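PDB 5KU5: sensor histidine kinase CusS from Escherichia coli, which senses periplasmic copper and silver ions, here through its silver-bound sensor domain, and signals by phosphorylating its partner response regulator CusR. Local coordinates for residues K15-T20 with S44-V49; M37-I42 with V49-A54; H5-D10 with I78-A83; H108-M113 with F138-I143; E30-R35 with V118-D123. All blocks are in the same frame, centred on the assembly; numbering follows the deposited sequence. Where two conformers were deposited one is given.

Interaction 1: K15-T20 with S44-V49; sequences KEISAT and SGYSNV. With AG (silver ion), chain E.
In the periplasmic sensor domain, which has the PDC fold, I17 of the long helix 2-25 meets Y46 and V49 where the chain leaves helix 32-44 and enters strand 49-54. The two branches of I17 divide the work. CG1 lies anti to the carbonyl carbon (chi1 -68°), which carries CD1 to V49, and CD1 stops 3.8 Å from V49 CG2. The other branch, CG2, approaches the phenol end of Y46, with 4.0 Å between I17 CG2 and Y46 OH. In both pairs the side chains run past one another in opposite directions. I132 of strand 125-135 also packs on I17, and L134 of the same strand on V49.

One residue beyond Y46, the carbonyl oxygen S47 O binds a silver ion, in a site completed by M96, M98 and H108. The hydroxyl S47 OG is hydrogen-bonded to E16 of the second subunit, so this loop lies at the dimer interface. The chemistry is therefore divided: a van der Waals attachment, methyl on methyl at V49 and methyl beside a hydroxyl at Y46, joins the loop to its own helix, while the backbone and side chain of S47 supply the polar links to metal and partner subunit.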
# COMPACT_ATOMS: atom_id res chain seq x y z
N LYS A 15 0.82 7.77 6.78
CA LYS A 15 -0.33 8.67 6.92
C LYS A 15 -1.63 7.96 6.51
O LYS A 15 -2.63 8.02 7.23
CB LYS A 15 -0.14 9.94 6.09
CG LYS A 15 -1.22 10.99 6.31
CD LYS A 15 -1.01 12.21 5.44
CE LYS A 15 -2.18 13.17 5.57
NZ LYS A 15 -1.99 14.39 4.75
N GLU A 16 -1.61 7.29 5.36
CA GLU A 16 -2.79 6.58 4.85
C GLU A 16 -3.17 5.37 5.71
O GLU A 16 -4.35 5.14 5.95
CB GLU A 16 -2.60 6.16 3.40
CG GLU A 16 -2.54 7.35 2.45
CD GLU A 16 -2.30 6.95 1.00
OE1 GLU A 16 -2.38 5.75 0.67
OE2 GLU A 16 -2.04 7.85 0.18
N ILE A 17 -2.17 4.62 6.18
CA ILE A 17 -2.40 3.51 7.11
C ILE A 17 -3.00 4.03 8.41
O ILE A 17 -3.93 3.45 8.95
CB ILE A 17 -1.12 2.70 7.40
CG1 ILE A 17 -0.66 1.94 6.15
CG2 ILE A 17 -1.34 1.70 8.55
CD1 ILE A 17 0.81 1.61 6.14
N SER A 18 -2.46 5.14 8.91
CA SER A 18 -2.95 5.76 10.14
C SER A 18 -4.43 6.16 10.03
O SER A 18 -5.21 5.89 10.94
CB SER A 18 -2.10 6.98 10.52
OG SER A 18 -2.44 7.44 11.81
N ALA A 19 -4.80 6.79 8.91
CA ALA A 19 -6.18 7.24 8.69
C ALA A 19 -7.15 6.08 8.52
O ALA A 19 -8.29 6.16 8.98
CB ALA A 19 -6.26 8.16 7.48
N THR A 20 -6.72 5.01 7.85
CA THR A 20 -7.54 3.81 7.67
C THR A 20 -7.81 3.13 9.01
O THR A 20 -8.96 2.87 9.36
CB THR A 20 -6.88 2.81 6.70
OG1 THR A 20 -6.57 3.47 5.47
CG2 THR A 20 -7.80 1.62 6.41
N SER A 44 -3.79 -8.58 9.44
CA SER A 44 -3.25 -9.90 9.08
C SER A 44 -2.88 -9.99 7.60
O SER A 44 -1.96 -10.72 7.23
CB SER A 44 -4.25 -11.01 9.44
OG SER A 44 -5.43 -10.90 8.66
N GLY A 45 -3.61 -9.25 6.76
CA GLY A 45 -3.33 -9.20 5.33
C GLY A 45 -2.09 -8.42 4.90
O GLY A 45 -1.68 -8.53 3.74
N TYR A 46 -1.49 -7.64 5.81
CA TYR A 46 -0.33 -6.80 5.48
C TYR A 46 0.94 -7.62 5.20
O TYR A 46 1.26 -8.54 5.95
CB TYR A 46 -0.00 -5.80 6.61
CG TYR A 46 -1.00 -4.67 6.86
CD1 TYR A 46 -1.83 -4.17 5.85
CD2 TYR A 46 -1.05 -4.06 8.12
CE1 TYR A 46 -2.71 -3.12 6.11
CE2 TYR A 46 -1.93 -3.01 8.38
CZ TYR A 46 -2.75 -2.54 7.37
OH TYR A 46 -3.62 -1.50 7.64
N SER A 47 1.65 -7.25 4.14
CA SER A 47 2.92 -7.90 3.77
C SER A 47 4.16 -7.21 4.35
O SER A 47 5.19 -7.86 4.55
CB SER A 47 3.05 -7.94 2.24
OG SER A 47 3.39 -6.66 1.72
N ASN A 48 4.06 -5.91 4.60
CA ASN A 48 5.22 -5.08 4.99
C ASN A 48 4.96 -4.11 6.16
O ASN A 48 5.72 -3.15 6.35
CB ASN A 48 5.70 -4.31 3.76
CG ASN A 48 4.68 -3.29 3.25
OD1 ASN A 48 3.48 -3.40 3.52
ND2 ASN A 48 5.16 -2.30 2.51
N VAL A 49 3.91 -4.36 6.94
CA VAL A 49 3.53 -3.49 8.05
C VAL A 49 3.25 -4.32 9.30
O VAL A 49 2.58 -5.36 9.22
CB VAL A 49 2.29 -2.63 7.70
CG1 VAL A 49 1.77 -1.85 8.91
CG2 VAL A 49 2.61 -1.68 6.56
AG AG E . 6.96 -8.40 6.22

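Interaction 2: M37-I42 with V49-A54; sequences MTLEDI and VLISLA
L39 of helix 32-44 reaches across to I51 and L53, two residues on the same face of strand 49-54. Its CG is anti to the backbone N (chi1 176°), an extended setting that brings CD2 within reach of both strand side chains, which it meets from directions roughly at right angles. L39 CD2 lies 4.1 Å from L53 CD2, and the leucine side chains meet at a slant. Almost the same gap, 4.2 Å, separates L39 CD2 from I51 CD1. One methyl group thus makes the closest approach to both strand residues. I51 holds its CD1 in an unusual setting, with chi2 at 99°, well away from a staggered value.

All three residues are buried, and neighbouring elements close the packing: Y62 of strand 60-63 touches L39 and I51, L130 of strand 125-135 touches I51 and L53, and L25 of helix 2-25 covers L53. S52, between the two strand residues, directs its CB away from the helix, and its hydroxyl is hydrogen-bonded to D69.

The outer side of the helix is looser. M37, E40 and D41 are exposed, E40 directs its CB away from the strand, and the nearest atom of the M37 side chain remains 11.1 Å from residues 49-54. Helix 32-44 is accordingly amphipathic here, with the charged E40 and D41 beside M37 on its exposed side and L39 turned inward. Since the meeting groups are all methyls, van der Waals contact and exclusion of water join helix to sheet in this contact, with neither charge nor directional bonding involved.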
# COMPACT_ATOMS: atom_id res chain seq x y z
N MET A 37 -11.94 -6.99 15.76
CA MET A 37 -12.04 -8.07 14.78
C MET A 37 -11.75 -7.54 13.37
O MET A 37 -11.01 -8.17 12.61
CB MET A 37 -13.43 -8.71 14.83
CG MET A 37 -13.56 -10.02 14.07
SD MET A 37 -15.13 -10.85 14.37
CE MET A 37 -14.99 -11.21 16.12
N THR A 38 -12.32 -6.38 13.05
CA THR A 38 -12.06 -5.69 11.78
C THR A 38 -10.57 -5.33 11.63
O THR A 38 -9.99 -5.54 10.57
CB THR A 38 -12.91 -4.41 11.65
OG1 THR A 38 -14.29 -4.72 11.90
CG2 THR A 38 -12.77 -3.80 10.26
N LEU A 39 -9.98 -4.79 12.70
CA LEU A 39 -8.55 -4.47 12.73
C LEU A 39 -7.69 -5.68 12.40
O LEU A 39 -6.82 -5.62 11.53
CB LEU A 39 -8.15 -3.94 14.12
CG LEU A 39 -6.66 -3.64 14.37
CD1 LEU A 39 -6.23 -2.42 13.57
CD2 LEU A 39 -6.36 -3.46 15.85
N GLU A 40 -7.94 -6.78 13.10
CA GLU A 40 -7.19 -8.03 12.93
C GLU A 40 -7.32 -8.60 11.52
O GLU A 40 -6.33 -9.06 10.95
CB GLU A 40 -7.65 -9.05 13.98
CG GLU A 40 -6.83 -10.33 14.02
CD GLU A 40 -7.16 -11.22 15.21
OE1 GLU A 40 -7.12 -12.45 15.04
OE2 GLU A 40 -7.46 -10.69 16.31
N ASP A 41 -8.53 -8.55 10.96
CA ASP A 41 -8.78 -9.00 9.58
C ASP A 41 -7.96 -8.20 8.56
O ASP A 41 -7.38 -8.79 7.64
CB ASP A 41 -10.27 -8.90 9.24
CG ASP A 41 -10.61 -9.47 7.87
OD1 ASP A 41 -10.44 -10.69 7.68
OD2 ASP A 41 -11.04 -8.71 6.99
N ILE A 42 -7.93 -6.88 8.72
CA ILE A 42 -7.14 -6.00 7.85
C ILE A 42 -5.64 -6.20 8.05
O ILE A 42 -4.90 -6.42 7.08
CB ILE A 42 -7.51 -4.51 8.07
CG1 ILE A 42 -8.95 -4.24 7.59
CG2 ILE A 42 -6.53 -3.58 7.35
CD1 ILE A 42 -9.54 -2.94 8.07
N VAL A 49 3.91 -4.36 6.94
CA VAL A 49 3.53 -3.49 8.05
C VAL A 49 3.25 -4.32 9.30
O VAL A 49 2.58 -5.36 9.22
CB VAL A 49 2.29 -2.63 7.70
CG1 VAL A 49 1.77 -1.85 8.91
CG2 VAL A 49 2.61 -1.68 6.56
N LEU A 50 3.77 -3.87 10.44
CA LEU A 50 3.44 -4.43 11.74
C LEU A 50 2.77 -3.34 12.56
O LEU A 50 3.13 -2.16 12.44
CB LEU A 50 4.69 -4.90 12.48
CG LEU A 50 5.46 -6.06 11.85
CD1 LEU A 50 6.78 -6.25 12.58
CD2 LEU A 50 4.64 -7.34 11.87
N ILE A 51 1.77 -3.72 13.36
CA ILE A 51 1.13 -2.77 14.26
C ILE A 51 1.03 -3.36 15.67
O ILE A 51 1.07 -4.57 15.86
CB ILE A 51 -0.26 -2.30 13.74
CG1 ILE A 51 -1.35 -3.37 13.93
CG2 ILE A 51 -0.18 -1.87 12.28
CD1 ILE A 51 -2.23 -3.15 15.15
N SER A 52 0.90 -2.46 16.65
CA SER A 52 0.63 -2.83 18.03
C SER A 52 -0.33 -1.82 18.64
O SER A 52 -0.14 -0.61 18.49
CB SER A 52 1.92 -2.87 18.84
OG SER A 52 1.65 -3.29 20.17
N LEU A 53 -1.36 -2.33 19.31
CA LEU A 53 -2.37 -1.50 19.95
C LEU A 53 -2.23 -1.65 21.46
O LEU A 53 -2.35 -2.75 22.00
CB LEU A 53 -3.76 -1.93 19.49
CG LEU A 53 -4.92 -0.97 19.79
CD1 LEU A 53 -4.79 0.32 18.98
CD2 LEU A 53 -6.25 -1.64 19.51
N ALA A 54 -1.95 -0.53 22.13
CA ALA A 54 -1.81 -0.48 23.59
C ALA A 54 -3.08 0.09 24.20
O ALA A 54 -3.73 0.95 23.60
CB ALA A 54 -0.61 0.36 23.97

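Interaction 3: H5-D10 with I78-A83; sequences HFAEQD and IPDKDA. With AG (silver ion), chain H.
A7 of helix 2-25 packs its methyl group against a type I beta turn, D80 to A83, that follows strand 78-79. A7 CB comes to 3.5 Å from the carbonyl oxygen D82 O, the closest approach between the segments, and lies 4.1 Å from D82 CB.

The turn is shaped by D80, whose side chain can be followed outward. From its CB the chain continues with CG anti to the backbone N (chi1 180°), and the carboxylate then splits its duties. OD1 turns back on its own loop and accepts from D82 N at 3.1 Å, forming an Asx turn; the donor meets OD1 from above the carboxylate plane, 53° out of it, and the bond is bent. OD2 goes the other way, passing 4.4 Å from A7 CB and pairing in a salt bridge with R112 of strand 111-122. A backbone bond from A83 N to D80 O, also 3.1 Å, closes the turn.

R112 also forms a salt bridge with D10, one helical turn beyond A7, so the arginine ties helix and turn together. On another side of the helix, H5 NE2 binds a silver ion, whose second ligand is H139 of the second subunit. At the edge of the contact, a water bridges the segments by donating to E8 OE2 at 2.8 Å and to D82 O at 2.9 Å.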
# COMPACT_ATOMS: atom_id res chain seq x y z
N HIS A 5 13.83 11.71 0.56
CA HIS A 5 12.78 11.26 -0.34
C HIS A 5 12.19 9.90 0.06
O HIS A 5 10.97 9.72 0.05
CB HIS A 5 13.30 11.22 -1.78
CG HIS A 5 12.26 10.80 -2.76
ND1 HIS A 5 11.32 11.68 -3.26
CD2 HIS A 5 11.99 9.60 -3.31
CE1 HIS A 5 10.52 11.03 -4.08
NE2 HIS A 5 10.91 9.77 -4.13
N PHE A 6 13.06 8.95 0.42
CA PHE A 6 12.61 7.66 0.96
C PHE A 6 11.78 7.83 2.23
O PHE A 6 10.79 7.12 2.42
CB PHE A 6 13.80 6.73 1.26
CG PHE A 6 14.57 6.24 0.05
CD1 PHE A 6 14.04 6.27 -1.25
CD2 PHE A 6 15.83 5.67 0.22
CE1 PHE A 6 14.77 5.79 -2.33
CE2 PHE A 6 16.56 5.19 -0.85
CZ PHE A 6 16.03 5.25 -2.13
N ALA A 7 12.19 8.75 3.10
CA ALA A 7 11.44 9.04 4.33
C ALA A 7 10.04 9.57 4.01
O ALA A 7 9.07 9.12 4.61
CB ALA A 7 12.19 10.04 5.21
N GLU A 8 9.96 10.50 3.06
CA GLU A 8 8.67 11.08 2.66
C GLU A 8 7.74 10.06 1.99
O GLU A 8 6.53 10.09 2.24
CB GLU A 8 8.88 12.30 1.74
CG GLU A 8 9.47 13.52 2.44
CD GLU A 8 8.52 14.15 3.46
OE1 GLU A 8 7.30 14.23 3.21
OE2 GLU A 8 9.00 14.58 4.53
N GLN A 9 8.29 9.17 1.16
CA GLN A 9 7.54 8.02 0.64
C GLN A 9 6.89 7.23 1.78
O GLN A 9 5.69 6.95 1.74
CB GLN A 9 8.45 7.07 -0.16
CG GLN A 9 8.79 7.50 -1.57
CD GLN A 9 9.59 6.43 -2.31
OE1 GLN A 9 10.60 5.94 -1.80
NE2 GLN A 9 9.14 6.07 -3.51
N ASP A 10 7.69 6.89 2.78
CA ASP A 10 7.23 6.12 3.95
C ASP A 10 6.21 6.88 4.78
O ASP A 10 5.18 6.32 5.16
CB ASP A 10 8.41 5.71 4.83
CG ASP A 10 9.37 4.77 4.14
OD1 ASP A 10 9.06 4.33 3.01
OD2 ASP A 10 10.44 4.46 4.71
N ILE A 78 15.33 4.86 17.68
CA ILE A 78 16.21 6.00 17.41
C ILE A 78 15.40 7.02 16.61
O ILE A 78 14.66 6.64 15.70
CB ILE A 78 17.44 5.56 16.59
CG1 ILE A 78 18.27 4.52 17.35
CG2 ILE A 78 18.31 6.77 16.20
CD1 ILE A 78 18.83 4.98 18.68
N PRO A 79 15.52 8.33 16.95
CA PRO A 79 14.87 9.35 16.11
C PRO A 79 15.35 9.31 14.66
O PRO A 79 16.55 9.22 14.41
CB PRO A 79 15.28 10.67 16.78
CG PRO A 79 15.52 10.31 18.20
CD PRO A 79 16.08 8.92 18.18
N ASP A 80 14.41 9.38 13.72
CA ASP A 80 14.71 9.30 12.29
C ASP A 80 15.22 10.66 11.79
O ASP A 80 14.42 11.57 11.57
CB ASP A 80 13.45 8.87 11.53
CG ASP A 80 13.66 8.76 10.03
OD1 ASP A 80 14.80 8.89 9.54
OD2 ASP A 80 12.65 8.54 9.33
N LYS A 81 16.53 10.77 11.59
CA LYS A 81 17.15 12.03 11.14
C LYS A 81 16.67 12.52 9.76
O LYS A 81 16.67 13.72 9.50
CB LYS A 81 18.69 11.93 11.15
CG LYS A 81 19.31 11.05 10.07
CD LYS A 81 20.82 10.96 10.23
CE LYS A 81 21.43 9.98 9.24
NZ LYS A 81 21.11 10.30 7.82
N ASP A 82 16.25 11.58 8.90
CA ASP A 82 15.73 11.92 7.57
C ASP A 82 14.26 12.34 7.57
O ASP A 82 13.77 12.85 6.57
CB ASP A 82 15.93 10.75 6.61
CG ASP A 82 17.38 10.36 6.46
OD1 ASP A 82 18.25 11.25 6.44
OD2 ASP A 82 17.66 9.14 6.37
N ALA A 83 13.56 12.11 8.68
CA ALA A 83 12.19 12.60 8.87
C ALA A 83 12.27 13.98 9.50
O ALA A 83 12.46 14.11 10.71
CB ALA A 83 11.39 11.65 9.75
AG AG H . 10.22 8.14 -5.69
O HOH W 1 11.53 14.58 5.84

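Interaction 4: H108-M113 with F138-I143; sequences HSNWRM and FHLHYI. With AG (silver ion), chain F; AG (silver ion), chain E.
N110 and L140 form the closest contact between the start of strand 111-122 and helix 137-146. L140 has CG anti to its carbonyl carbon, and with chi2 178° the leucine extends CD1 to the N110 amide, the two side chains crossing at a slant. That methyl is 3.6 Å from N110 CG and nearly as close to CB, OD1 and ND2, so it meets the whole end of the side chain. N110 (chi1 -64°) has its amide tied through ND2 to D137, which favours this rotation.

Deeper in, R112 is extended from CG to NE, although its chi1 of -99° is off a staggered value. R112 NH1 comes within 4.1 Å of H139 CD2, which lies near the guanidinium plane at its edge; the two flat groups stand almost perpendicular. Salt bridges to D80 and D10 hold the guanidinium.

H139 uses both ring nitrogens: ND1 binds a silver ion at 2.5 Å, shared with H5 of the second subunit, and NE2 is hydrogen-bonded to D10. At the loop end of residues 108-113, H108 ND1 binds a different silver ion at 2.4 Å. The D10–H139–silver series is the carboxylate–histidine–metal arrangement common in metal sites, here set at the dimer interface.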
# COMPACT_ATOMS: atom_id res chain seq x y z
N HIS A 108 12.56 -8.79 6.18
CA HIS A 108 11.97 -7.61 6.85
C HIS A 108 12.33 -7.55 8.34
O HIS A 108 11.67 -8.19 9.16
CB HIS A 108 10.45 -7.59 6.67
CG HIS A 108 10.00 -7.19 5.29
ND1 HIS A 108 8.72 -7.39 4.85
CD2 HIS A 108 10.66 -6.60 4.27
CE1 HIS A 108 8.60 -6.95 3.61
NE2 HIS A 108 9.77 -6.46 3.23
N SER A 109 13.37 -6.79 8.68
CA SER A 109 13.75 -6.54 10.07
C SER A 109 14.08 -5.07 10.42
O SER A 109 14.63 -4.81 11.49
CB SER A 109 14.91 -7.45 10.46
OG SER A 109 16.09 -7.13 9.74
N ASN A 110 13.72 -4.12 9.55
CA ASN A 110 13.99 -2.69 9.79
C ASN A 110 12.77 -1.85 9.48
O ASN A 110 12.12 -2.06 8.46
CB ASN A 110 15.16 -2.21 8.93
CG ASN A 110 16.46 -2.90 9.28
OD1 ASN A 110 17.10 -2.58 10.28
ND2 ASN A 110 16.85 -3.86 8.46
N TRP A 111 12.46 -0.90 10.37
CA TRP A 111 11.15 -0.24 10.36
C TRP A 111 11.22 1.27 10.62
O TRP A 111 12.07 1.74 11.37
CB TRP A 111 10.22 -0.88 11.41
CG TRP A 111 10.26 -2.37 11.40
CD1 TRP A 111 11.12 -3.17 12.09
CD2 TRP A 111 9.43 -3.24 10.63
NE1 TRP A 111 10.87 -4.49 11.81
CE2 TRP A 111 9.83 -4.57 10.91
CE3 TRP A 111 8.37 -3.04 9.73
CZ2 TRP A 111 9.22 -5.68 10.32
CZ3 TRP A 111 7.76 -4.15 9.14
CH2 TRP A 111 8.19 -5.45 9.45
N ARG A 112 10.32 2.00 9.96
CA ARG A 112 9.98 3.37 10.35
C ARG A 112 8.70 3.27 11.16
O ARG A 112 7.71 2.71 10.67
CB ARG A 112 9.77 4.28 9.13
CG ARG A 112 10.99 5.12 8.81
CD ARG A 112 10.74 6.15 7.72
NE ARG A 112 11.99 6.88 7.48
CZ ARG A 112 12.95 6.52 6.63
NH1 ARG A 112 12.84 5.44 5.85
NH2 ARG A 112 14.05 7.27 6.56
N MET A 113 8.73 3.82 12.38
CA MET A 113 7.62 3.70 13.32
C MET A 113 7.05 5.07 13.70
O MET A 113 7.81 6.02 13.91
CB MET A 113 8.07 2.96 14.58
CG MET A 113 6.95 2.68 15.59
SD MET A 113 6.71 4.00 16.80
CE MET A 113 8.18 3.82 17.80
N PHE A 138 14.05 -2.49 1.96
CA PHE A 138 14.33 -2.20 0.55
C PHE A 138 15.06 -0.86 0.37
O PHE A 138 15.92 -0.76 -0.50
CB PHE A 138 13.05 -2.27 -0.29
CG PHE A 138 13.30 -2.46 -1.77
CD1 PHE A 138 14.06 -3.54 -2.23
CD2 PHE A 138 12.75 -1.58 -2.70
CE1 PHE A 138 14.29 -3.72 -3.59
CE2 PHE A 138 12.98 -1.76 -4.06
CZ PHE A 138 13.74 -2.83 -4.50
N HIS A 139 14.73 0.14 1.19
CA HIS A 139 15.49 1.41 1.22
C HIS A 139 16.95 1.18 1.58
O HIS A 139 17.85 1.68 0.89
CB HIS A 139 14.91 2.43 2.22
CG HIS A 139 13.51 2.87 1.93
ND1 HIS A 139 13.16 3.50 0.75
CD2 HIS A 139 12.38 2.82 2.67
CE1 HIS A 139 11.88 3.79 0.77
NE2 HIS A 139 11.38 3.39 1.92
N LEU A 140 17.18 0.42 2.65
CA LEU A 140 18.52 0.15 3.17
C LEU A 140 19.35 -0.74 2.24
O LEU A 140 20.55 -0.53 2.11
CB LEU A 140 18.44 -0.48 4.57
CG LEU A 140 17.74 0.33 5.66
CD1 LEU A 140 17.70 -0.45 6.96
CD2 LEU A 140 18.40 1.69 5.88
N HIS A 141 18.71 -1.72 1.60
CA HIS A 141 19.38 -2.54 0.58
C HIS A 141 19.94 -1.70 -0.56
O HIS A 141 21.04 -1.94 -1.03
CB HIS A 141 18.44 -3.61 0.01
CG HIS A 141 18.07 -4.69 0.98
ND1 HIS A 141 16.85 -5.32 0.96
CD2 HIS A 141 18.76 -5.23 2.02
CE1 HIS A 141 16.80 -6.21 1.94
NE2 HIS A 141 17.94 -6.17 2.60
N TYR A 142 19.16 -0.70 -1.00
CA TYR A 142 19.60 0.21 -2.06
C TYR A 142 20.81 1.05 -1.63
O TYR A 142 21.79 1.14 -2.37
CB TYR A 142 18.45 1.12 -2.51
CG TYR A 142 18.85 2.18 -3.53
CD1 TYR A 142 19.03 1.84 -4.87
CD2 TYR A 142 19.03 3.51 -3.15
CE1 TYR A 142 19.39 2.80 -5.81
CE2 TYR A 142 19.39 4.48 -4.08
CZ TYR A 142 19.57 4.12 -5.41
OH TYR A 142 19.92 5.07 -6.33
N ILE A 143 20.74 1.65 -0.44
CA ILE A 143 21.81 2.52 0.06
C ILE A 143 23.09 1.73 0.32
O ILE A 143 24.17 2.15 -0.12
CB ILE A 143 21.39 3.28 1.36
CG1 ILE A 143 20.21 4.23 1.08
CG2 ILE A 143 22.56 4.05 1.96
CD1 ILE A 143 20.46 5.31 0.04
AG AG F . 13.88 2.83 -1.51
AG AG E . 6.96 -8.40 6.22

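Interaction 5: E30-R35 with V118-D123; sequences ETQARR and VGPLVD
P120 touches R35 and Q32, two residues one turn apart at the start of helix 32-44. The nearest atoms are R35 NH1 and P120 CG, 3.6 Å apart, and the same nitrogen stays within about 4 Å of the ring's CB and CD. Q32 supplies the second neighbour, its amide nitrogen NE2 lying 4.1 Å from P120 CG. Both side chains cross the ring at a slant, and both reach it by being extended beyond CG.

In the next shell, R35 NH2 is hydrogen-bonded to the carbonyl oxygen of H27, which, with a further bond from NE, steadies the guanidinium while NH1 rests near the proline. I127 of strand 125-135 touches Q32 and P120 alike, and a backbone bond between P120 and I127 holds the proline in place. Before it, G119 has a positive phi of 95°, backbone angles at which a CB would be jammed against the preceding carbonyl oxygen, and the chain turns a corner at G119 and P120.

Further out, the helix start is secured by T31 at the N-cap: R34 N donates to T31 OG1 at 3.1 Å, with an N-H...O angle of 159°. R35 N in turn bonds to T31 O at 2.9 Å, the first turn of the helix. This is surface packing in the PDC sensor domain, side chains from the N-capped start of a helix reaching the corner at G119 and P120 in a long sheet strand.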
# COMPACT_ATOMS: atom_id res chain seq x y z
N GLU A 30 -20.31 0.14 15.37
CA GLU A 30 -19.78 -1.16 15.81
C GLU A 30 -19.37 -1.19 17.29
O GLU A 30 -19.04 -0.16 17.87
CB GLU A 30 -18.57 -1.52 14.96
CG GLU A 30 -18.85 -1.57 13.46
CD GLU A 30 -17.63 -1.94 12.64
OE1 GLU A 30 -16.51 -1.97 13.18
OE2 GLU A 30 -17.80 -2.21 11.43
N THR A 31 -19.40 -2.39 17.87
CA THR A 31 -18.87 -2.64 19.21
C THR A 31 -17.34 -2.61 19.19
O THR A 31 -16.72 -2.70 18.12
CB THR A 31 -19.30 -4.02 19.75
OG1 THR A 31 -18.89 -5.04 18.82
CG2 THR A 31 -20.81 -4.10 19.95
N GLN A 32 -16.74 -2.52 20.37
CA GLN A 32 -15.28 -2.60 20.51
C GLN A 32 -14.71 -3.95 20.08
O GLN A 32 -13.59 -4.01 19.56
CB GLN A 32 -14.85 -2.28 21.95
CG GLN A 32 -15.06 -0.82 22.32
CD GLN A 32 -14.48 -0.45 23.67
OE1 GLN A 32 -13.64 -1.17 24.24
NE2 GLN A 32 -14.91 0.69 24.20
N ALA A 33 -15.47 -5.02 20.29
CA ALA A 33 -15.09 -6.36 19.83
C ALA A 33 -15.10 -6.45 18.31
O ALA A 33 -14.15 -6.96 17.71
CB ALA A 33 -16.01 -7.42 20.43
N ARG A 34 -16.17 -5.96 17.70
CA ARG A 34 -16.30 -5.92 16.23
C ARG A 34 -15.21 -5.06 15.57
O ARG A 34 -14.68 -5.44 14.52
CB ARG A 34 -17.70 -5.44 15.82
CG ARG A 34 -17.91 -5.17 14.33
CD ARG A 34 -17.58 -6.36 13.44
NE ARG A 34 -17.72 -6.01 12.03
CZ ARG A 34 -18.77 -6.31 11.24
NH1 ARG A 34 -19.83 -6.98 11.70
NH2 ARG A 34 -18.75 -5.92 9.97
N ARG A 35 -14.89 -3.92 16.17
CA ARG A 35 -13.81 -3.05 15.69
C ARG A 35 -12.45 -3.74 15.71
O ARG A 35 -11.71 -3.66 14.73
CB ARG A 35 -13.73 -1.76 16.51
CG ARG A 35 -14.86 -0.78 16.28
CD ARG A 35 -14.89 0.25 17.39
NE ARG A 35 -16.05 1.14 17.32
CZ ARG A 35 -16.47 1.92 18.32
NH1 ARG A 35 -15.85 1.96 19.50
NH2 ARG A 35 -17.54 2.69 18.13
N VAL A 118 -5.84 6.70 19.60
CA VAL A 118 -6.85 6.10 18.72
C VAL A 118 -8.00 5.52 19.55
O VAL A 118 -7.85 5.26 20.75
CB VAL A 118 -6.16 5.07 17.76
CG1 VAL A 118 -6.85 3.71 17.70
CG2 VAL A 118 -5.99 5.65 16.37
N GLY A 119 -9.16 5.36 18.92
CA GLY A 119 -10.34 4.77 19.55
C GLY A 119 -11.30 5.78 20.14
O GLY A 119 -11.05 6.99 20.09
N PRO A 120 -12.42 5.31 20.72
CA PRO A 120 -13.41 6.19 21.33
C PRO A 120 -12.91 6.79 22.64
O PRO A 120 -12.00 6.24 23.28
CB PRO A 120 -14.59 5.26 21.59
CG PRO A 120 -13.95 3.94 21.84
CD PRO A 120 -12.78 3.88 20.90
N LEU A 121 -13.52 7.90 23.05
CA LEU A 121 -13.06 8.68 24.20
C LEU A 121 -13.62 8.15 25.52
O LEU A 121 -14.78 7.74 25.59
CB LEU A 121 -13.44 10.15 24.03
CG LEU A 121 -13.00 10.83 22.73
CD1 LEU A 121 -13.60 12.22 22.61
CD2 LEU A 121 -11.48 10.89 22.63
N VAL A 122 -12.78 8.13 26.55
CA VAL A 122 -13.20 7.89 27.93
C VAL A 122 -12.52 8.96 28.79
O VAL A 122 -11.29 9.05 28.81
CB VAL A 122 -12.82 6.47 28.41
CG1 VAL A 122 -13.07 6.29 29.91
CG2 VAL A 122 -13.60 5.42 27.62
N ASP A 123 -13.33 9.76 29.48
CA ASP A 123 -12.87 10.94 30.23
C ASP A 123 -12.12 11.93 29.33
O ASP A 123 -11.08 12.48 29.71
CB ASP A 123 -12.02 10.53 31.45
CG ASP A 123 -12.74 9.56 32.38
OD1 ASP A 123 -13.97 9.68 32.57
OD2 ASP A 123 -12.06 8.67 32.95

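Overall arrangement
From the N terminus, helix 2-25 opens interaction 3 at residues 5-10 and interaction 1 at 15-20. Interaction 1 closes at 44-49, after interaction 2 has opened on helix 32-44, so these two cross and share V49; both lie within the 67-residue span that interaction 3 closes at the 78-83 turn. Interaction 5 starts at 30-35 and ends only at 118-123, enclosing interaction 2 and crossing interactions 1, 3 and 4. Interaction 4 follows interactions 1, 2 and 3 in series and fastens helix 137-146 to strand 111-122. Interactions 3 and 4 touch directly, interactions 1 and 4 share a silver ion, and interactions 4 and 5 stand about 33 Å apart, centre to centre.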